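Glycosyl hydrolase family 10 (Prevotella bryantii, PDB 4MGQ) is probably a xylan-degrading endo-1,4-beta-xylanase, represented here by its calcium-bound carbohydrate-binding module, a beta-sandwich domain separate from the catalytic one. Local coordinates at residues V63-Q73 with E94-E105. Sequence-based numbering, arbitrary orientation.
Sequences VTVWPQGDATQ and EAKSALKQLRFE
Trp66 and Glu105 cross at about a right angle on one face of an antiparallel strand pair, 63-69 with 99-105, at the middle of a five-stranded sheet in this beta-sandwich carbohydrate-binding module. Glu105 bends at chi2 (-62°), laying CG over the six-membered ring of Trp66, 3.6 Å from its centroid in a CH-pi contact; its carboxylate lies over the CE3-CZ3 edge of the ring, nearly parallel to the indole, the two planes 10° apart. Arg103, the hydrogen-bonded neighbour of Trp66, brings its guanidinium to the rim of the indole, where the ring edge carrying CE3 faces the flat of the cation: an edge-on approach, not a stack. Glu105 and Glu34 both form salt bridges with this arginine, whose positive charge probably eases the closeness of the two carboxylates. NH1 of Arg103 also donates to Gln68 OE1 at 3.0 Å, while the amide's other end, NE2, returns to Gly69 O at 2.8 Å, so both ends of the Gln68 amide are held.

On the buried face, Val65 CG2 sits over the ring of Phe104, 4.0 Å from its centroid, and Pro67 CB meets Leu99 CD1 at 3.7 Å. Phe80 of the adjoining strand also packs against Val65 and Phe104. Further along, a classic beta bulge sets Lys100 and Gln101 opposite Gln68, whose O accepts from both backbone nitrogens. Beyond it Gln73 reaches out, CG anti to the backbone N (chi1 -174°), and its amide reaches the backbone where strand 87-94 runs out into the loop at Ala95 and Lys96: NE2 donates to Glu94 O at 2.9 Å, and OE1 accepts from Lys96 N at 2.8 Å.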
ATOM      1  N   VAL A  63      -3.737  -3.001   9.812  1.00  8.61           N
ATOM      2  CA  VAL A  63      -2.515  -2.817   9.047  1.00  7.59           C
ATOM      3  C   VAL A  63      -1.920  -1.471   9.439  1.00  9.89           C
ATOM      4  O   VAL A  63      -2.504  -0.410   9.189  1.00  9.21           O
ATOM      5  CB  VAL A  63      -2.750  -2.879   7.522  1.00  7.57           C
ATOM      6  CG1 VAL A  63      -1.434  -2.652   6.796  1.00  8.22           C
ATOM      7  CG2 VAL A  63      -3.339  -4.242   7.131  1.00  9.39           C
ATOM      8  N   THR A  64      -0.765  -1.527  10.089  1.00  7.56           N
ATOM      9  CA  THR A  64      -0.110  -0.330  10.601  1.00  8.15           C
ATOM     10  C   THR A  64       0.764   0.334   9.537  1.00  8.48           C
ATOM     11  O   THR A  64       1.554  -0.339   8.868  1.00  8.49           O
ATOM     12  CB  THR A  64       0.750  -0.685  11.827  1.00  9.58           C
ATOM     13  OG1 THR A  64      -0.101  -1.223  12.840  1.00 12.32           O
ATOM     14  CG2 THR A  64       1.452   0.538  12.376  1.00 11.07           C
ATOM     15  N   VAL A  65       0.593   1.645   9.382  1.00  8.59           N
ATOM     16  CA  VAL A  65       1.415   2.437   8.464  1.00  8.20           C
ATOM     17  C   VAL A  65       2.040   3.613   9.205  1.00  7.02           C
ATOM     18  O   VAL A  65       1.326   4.443   9.760  1.00  9.93           O
ATOM     19  CB  VAL A  65       0.600   2.983   7.268  1.00  7.16           C
ATOM     20  CG1 VAL A  65       1.514   3.748   6.324  1.00  8.01           C
ATOM     21  CG2 VAL A  65      -0.105   1.846   6.505  1.00  9.03           C
ATOM     22  N   TRP A  66       3.369   3.677   9.234  1.00  8.84           N
ATOM     23  CA  TRP A  66       4.070   4.810   9.842  1.00  8.16           C
ATOM     24  C   TRP A  66       4.765   5.630   8.766  1.00  7.39           C
ATOM     25  O   TRP A  66       5.692   5.133   8.124  1.00  8.55           O
ATOM     26  CB  TRP A  66       5.125   4.356  10.861  1.00  9.33           C
ATOM     27  CG  TRP A  66       4.612   3.587  12.037  1.00  8.32           C
ATOM     28  CD1 TRP A  66       3.381   3.688  12.630  1.00 10.52           C
ATOM     29  CD2 TRP A  66       5.332   2.595  12.769  1.00  8.63           C
ATOM     30  NE1 TRP A  66       3.297   2.802  13.689  1.00  8.62           N
ATOM     31  CE2 TRP A  66       4.483   2.122  13.789  1.00  8.95           C
ATOM     32  CE3 TRP A  66       6.619   2.054  12.653  1.00  9.16           C
ATOM     33  CZ2 TRP A  66       4.883   1.138  14.696  1.00  9.08           C
ATOM     34  CZ3 TRP A  66       7.015   1.082  13.551  1.00  8.90           C
ATOM     35  CH2 TRP A  66       6.144   0.625  14.556  1.00 11.63           C
ATOM     36  N   PRO A  67       4.332   6.884   8.572  1.00  7.14           N
ATOM     37  CA  PRO A  67       5.087   7.794   7.699  1.00  9.14           C
ATOM     38  C   PRO A  67       6.456   8.093   8.304  1.00  9.27           C
ATOM     39  O   PRO A  67       6.577   8.141   9.523  1.00  8.94           O
ATOM     40  CB  PRO A  67       4.225   9.054   7.663  1.00  9.83           C
ATOM     41  CG  PRO A  67       2.829   8.577   8.040  1.00 10.00           C
ATOM     42  CD  PRO A  67       3.103   7.509   9.083  1.00  9.52           C
ATOM     43  N   GLN A  68       7.463   8.314   7.470  1.00  8.50           N
ATOM     44  CA  GLN A  68       8.821   8.464   7.974  1.00  8.81           C
ATOM     45  C   GLN A  68       9.585   9.558   7.247  1.00 11.58           C
ATOM     46  O   GLN A  68       9.609   9.592   6.021  1.00 12.24           O
ATOM     47  CB  GLN A  68       9.573   7.140   7.841  1.00  9.82           C
ATOM     48  CG  GLN A  68      11.043   7.230   8.231  1.00 13.95           C
ATOM     49  CD  GLN A  68      11.251   7.095   9.731  1.00 17.26           C
ATOM     50  OE1 GLN A  68      10.687   6.191  10.369  1.00 14.14           O
ATOM     51  NE2 GLN A  68      12.081   7.979  10.303  1.00 13.89           N
ATOM     52  N   GLY A  69      10.218  10.434   8.019  1.00 13.36           N
ATOM     53  CA  GLY A  69      11.201  11.374   7.502  1.00 16.00           C
ATOM     54  C   GLY A  69      12.434  11.282   8.381  1.00 13.85           C
ATOM     55  O   GLY A  69      12.889  10.186   8.707  1.00 13.39           O
ATOM     56  N   ASP A  70      12.964  12.421   8.801  1.00 17.33           N
ATOM     57  CA  ASP A  70      14.049  12.387   9.775  1.00 16.26           C
ATOM     58  C   ASP A  70      13.547  11.828  11.103  1.00 16.22           C
ATOM     59  O   ASP A  70      14.309  11.226  11.846  1.00 15.53           O
ATOM     60  CB  ASP A  70      14.662  13.767   9.950  1.00 22.37           C
ATOM     61  CG  ASP A  70      15.595  14.129   8.800  1.00 27.07           C
ATOM     62  OD1 ASP A  70      16.309  13.221   8.299  1.00 28.62           O
ATOM     63  OD2 ASP A  70      15.612  15.313   8.402  1.00 33.15           O
ATOM     64  N   ALA A  71      12.260  12.010  11.391  1.00 14.11           N
ATOM     65  CA  ALA A  71      11.629  11.333  12.525  1.00 14.24           C
ATOM     66  C   ALA A  71      10.493  10.448  12.017  1.00 12.46           C
ATOM     67  O   ALA A  71      10.003  10.638  10.906  1.00 11.45           O
ATOM     68  CB  ALA A  71      11.107  12.336  13.540  1.00 19.27           C
ATOM     69  N   THR A  72      10.093   9.476  12.824  1.00 10.07           N
ATOM     70  CA  THR A  72       8.974   8.612  12.474  1.00  9.26           C
ATOM     71  C   THR A  72       7.687   9.231  12.997  1.00  9.00           C
ATOM     72  O   THR A  72       7.659   9.768  14.106  1.00 11.28           O
ATOM     73  CB  THR A  72       9.135   7.192  13.070  1.00  9.64           C
ATOM     74  OG1 THR A  72      10.437   6.676  12.762  1.00 14.07           O
ATOM     75  CG2 THR A  72       8.079   6.268  12.510  1.00  9.47           C
ATOM     76  N   GLN A  73       6.617   9.180  12.206  1.00  8.65           N
ATOM     77  CA  GLN A  73       5.327   9.652  12.693  1.00  8.89           C
ATOM     78  C   GLN A  73       4.460   8.463  13.080  1.00  9.79           C
ATOM     79  O   GLN A  73       3.978   7.726  12.211  1.00 10.59           O
ATOM     80  CB  GLN A  73       4.620  10.515  11.643  1.00  9.97           C
ATOM     81  CG  GLN A  73       3.340  11.146  12.169  1.00  8.69           C
ATOM     82  CD  GLN A  73       2.854  12.319  11.329  1.00 11.25           C
ATOM     83  OE1 GLN A  73       3.636  13.199  10.960  1.00 11.13           O
ATOM     84  NE2 GLN A  73       1.549  12.348  11.049  1.00  9.17           N
ATOM     85  N   GLU A  94      -2.709  14.246   9.041  1.00  9.74           N
ATOM     86  CA  GLU A  94      -1.891  15.438   8.854  1.00 10.93           C
ATOM     87  C   GLU A  94      -0.418  15.138   9.103  1.00 12.20           C
ATOM     88  O   GLU A  94      -0.059  14.593  10.148  1.00 11.97           O
ATOM     89  CB  GLU A  94      -2.349  16.559   9.790  1.00 15.90           C
ATOM     90  CG  GLU A  94      -1.504  17.815   9.688  1.00 15.42           C
ATOM     91  CD  GLU A  94      -1.806  18.830  10.785  1.00 26.25           C
ATOM     92  OE1 GLU A  94      -2.793  18.652  11.526  1.00 30.19           O
ATOM     93  OE2 GLU A  94      -1.043  19.804  10.912  1.00 33.45           O
ATOM     94  N   ALA A  95       0.428  15.476   8.140  1.00 10.36           N
ATOM     95  CA  ALA A  95       1.866  15.367   8.325  1.00  9.97           C
ATOM     96  C   ALA A  95       2.301  16.358   9.394  1.00 12.72           C
ATOM     97  O   ALA A  95       1.874  17.509   9.378  1.00 15.25           O
ATOM     98  CB  ALA A  95       2.598  15.633   7.019  1.00 11.34           C
ATOM     99  N   LYS A  96       3.140  15.916  10.326  1.00 11.38           N
ATOM    100  CA  LYS A  96       3.616  16.805  11.383  1.00 12.58           C
ATOM    101  C   LYS A  96       5.070  17.216  11.156  1.00 15.03           C
ATOM    102  O   LYS A  96       5.660  17.918  11.979  1.00 16.21           O
ATOM    103  CB  LYS A  96       3.473  16.139  12.757  1.00 12.91           C
ATOM    104  CG  LYS A  96       2.069  15.659  13.081  1.00 16.36           C
ATOM    105  CD  LYS A  96       1.065  16.800  13.150  1.00 17.69           C
ATOM    106  CE  LYS A  96      -0.289  16.283  13.637  1.00 20.88           C
ATOM    107  NZ  LYS A  96      -1.342  17.331  13.635  1.00 31.12           N
ATOM    108  N   SER A  97       5.639  16.762  10.043  1.00 12.89           N
ATOM    109  CA  SER A  97       7.013  17.062   9.657  1.00 14.28           C
ATOM    110  C   SER A  97       7.161  16.694   8.194  1.00 15.88           C
ATOM    111  O   SER A  97       6.211  16.209   7.583  1.00 14.29           O
ATOM    112  CB  SER A  97       8.024  16.289  10.508  1.00 15.02           C
ATOM    113  OG  SER A  97       7.971  14.897  10.232  1.00 16.58           O
ATOM    114  N   ALA A  98       8.337  16.924   7.623  1.00 15.13           N
ATOM    115  CA  ALA A  98       8.587  16.487   6.254  1.00 15.45           C
ATOM    116  C   ALA A  98       8.774  14.974   6.227  1.00 13.91           C
ATOM    117  O   ALA A  98       9.675  14.447   6.876  1.00 16.26           O
ATOM    118  CB  ALA A  98       9.810  17.187   5.681  1.00 18.43           C
ATOM    119  N   LEU A  99       7.929  14.277   5.475  1.00 11.62           N
ATOM    120  CA  LEU A  99       7.945  12.815   5.445  1.00 11.56           C
ATOM    121  C   LEU A  99       8.172  12.317   4.025  1.00 10.53           C
ATOM    122  O   LEU A  99       7.528  12.807   3.091  1.00 13.53           O
ATOM    123  CB  LEU A  99       6.627  12.262   6.001  1.00 10.77           C
ATOM    124  CG  LEU A  99       6.236  12.771   7.390  1.00 11.92           C
ATOM    125  CD1 LEU A  99       4.735  12.686   7.594  1.00 12.15           C
ATOM    126  CD2 LEU A  99       6.980  11.980   8.467  1.00 13.57           C
ATOM    127  N   LYS A 100       9.074  11.359   3.849  1.00 10.01           N
ATOM    128  CA  LYS A 100       9.423  10.923   2.503  1.00 10.85           C
ATOM    129  C   LYS A 100       9.083   9.462   2.202  1.00 11.38           C
ATOM    130  O   LYS A 100       9.204   9.026   1.058  1.00 10.99           O
ATOM    131  CB  LYS A 100      10.912  11.157   2.249  1.00 17.30           C
ATOM    132  CG  LYS A 100      11.811  10.215   2.992  1.00 18.97           C
ATOM    133  CD  LYS A 100      13.263  10.322   2.512  1.00 25.14           C
ATOM    134  CE  LYS A 100      13.792  11.742   2.659  1.00 32.38           C
ATOM    135  NZ  LYS A 100      13.660  12.265   4.058  1.00 36.79           N
ATOM    136  N   GLN A 101       8.648   8.710   3.216  1.00  9.94           N
ATOM    137  CA  GLN A 101       8.409   7.277   3.055  1.00  9.49           C
ATOM    138  C   GLN A 101       7.182   6.818   3.851  1.00  8.76           C
ATOM    139  O   GLN A 101       6.914   7.346   4.926  1.00  9.73           O
ATOM    140  CB  GLN A 101       9.648   6.489   3.492  1.00 12.83           C
ATOM    141  CG  GLN A 101       9.540   4.985   3.303  1.00 14.09           C
ATOM    142  CD  GLN A 101      10.803   4.243   3.717  1.00 16.70           C
ATOM    143  OE1 GLN A 101      11.204   4.277   4.874  1.00 20.19           O
ATOM    144  NE2 GLN A 101      11.439   3.588   2.760  1.00 22.89           N
ATOM    145  N   LEU A 102       6.429   5.862   3.304  1.00  7.70           N
ATOM    146  CA  LEU A 102       5.395   5.165   4.074  1.00  7.61           C
ATOM    147  C   LEU A 102       5.912   3.788   4.441  1.00  6.53           C
ATOM    148  O   LEU A 102       6.261   3.001   3.562  1.00  8.24           O
ATOM    149  CB  LEU A 102       4.088   5.019   3.278  1.00  6.63           C
ATOM    150  CG  LEU A 102       3.391   6.311   2.867  1.00  8.52           C
ATOM    151  CD1 LEU A 102       2.058   5.972   2.184  1.00 10.17           C
ATOM    152  CD2 LEU A 102       3.175   7.209   4.051  1.00  7.88           C
ATOM    153  N   ARG A 103       5.943   3.494   5.737  1.00  7.38           N
ATOM    154  CA  ARG A 103       6.354   2.174   6.220  1.00  5.24           C
ATOM    155  C   ARG A 103       5.138   1.336   6.583  1.00  6.76           C
ATOM    156  O   ARG A 103       4.441   1.668   7.534  1.00  7.82           O
ATOM    157  CB  ARG A 103       7.262   2.303   7.452  1.00  6.32           C
ATOM    158  CG  ARG A 103       8.559   3.098   7.189  1.00  7.91           C
ATOM    159  CD  ARG A 103       9.316   3.428   8.479  1.00  7.72           C
ATOM    160  NE  ARG A 103       9.562   2.223   9.276  1.00  8.40           N
ATOM    161  CZ  ARG A 103       9.858   2.252  10.575  1.00  9.05           C
ATOM    162  NH1 ARG A 103       9.944   3.415  11.216  1.00  8.16           N
ATOM    163  NH2 ARG A 103      10.042   1.120  11.235  1.00  9.26           N
ATOM    164  N   PHE A 104       4.890   0.264   5.831  1.00  7.58           N
ATOM    165  CA  PHE A 104       3.847  -0.695   6.186  1.00  7.74           C
ATOM    166  C   PHE A 104       4.455  -1.706   7.157  1.00  6.99           C
ATOM    167  O   PHE A 104       5.361  -2.454   6.800  1.00  9.15           O
ATOM    168  CB  PHE A 104       3.277  -1.401   4.940  1.00  7.02           C
ATOM    169  CG  PHE A 104       2.427  -0.514   4.060  1.00  8.31           C
ATOM    170  CD1 PHE A 104       2.996   0.521   3.323  1.00  8.98           C
ATOM    171  CD2 PHE A 104       1.058  -0.742   3.936  1.00  9.58           C
ATOM    172  CE1 PHE A 104       2.216   1.332   2.500  1.00  7.66           C
ATOM    173  CE2 PHE A 104       0.263   0.060   3.098  1.00  8.39           C
ATOM    174  CZ  PHE A 104       0.842   1.098   2.385  1.00  9.65           C
ATOM    175  N   GLU A 105       3.959  -1.710   8.389  1.00  8.18           N
ATOM    176  CA  GLU A 105       4.486  -2.582   9.440  1.00  9.27           C
ATOM    177  C   GLU A 105       3.723  -3.893   9.463  1.00 11.51           C
ATOM    178  O   GLU A 105       2.600  -3.951   9.970  1.00 17.54           O
ATOM    179  CB  GLU A 105       4.387  -1.886  10.788  1.00 11.20           C
ATOM    180  CG  GLU A 105       5.119  -0.556  10.822  1.00 10.65           C
ATOM    181  CD  GLU A 105       6.600  -0.732  10.581  1.00 15.64           C
ATOM    182  OE1 GLU A 105       7.240  -1.490  11.346  1.00 12.28           O
ATOM    183  OE2 GLU A 105       7.128  -0.141   9.615  1.00 12.10           O
TER
HETATM  184  O   HOH W   1       0.228  -4.143  10.716  1.00 17.64           O
HETATM  185  O   HOH W   2      11.858  15.132   7.824  1.00 26.83           O
HETATM  186  O   HOH W   3      10.350  13.988  10.282  1.00 24.69           O
HETATM  187  O   HOH W   4       6.201  13.818  11.927  1.00 14.82           O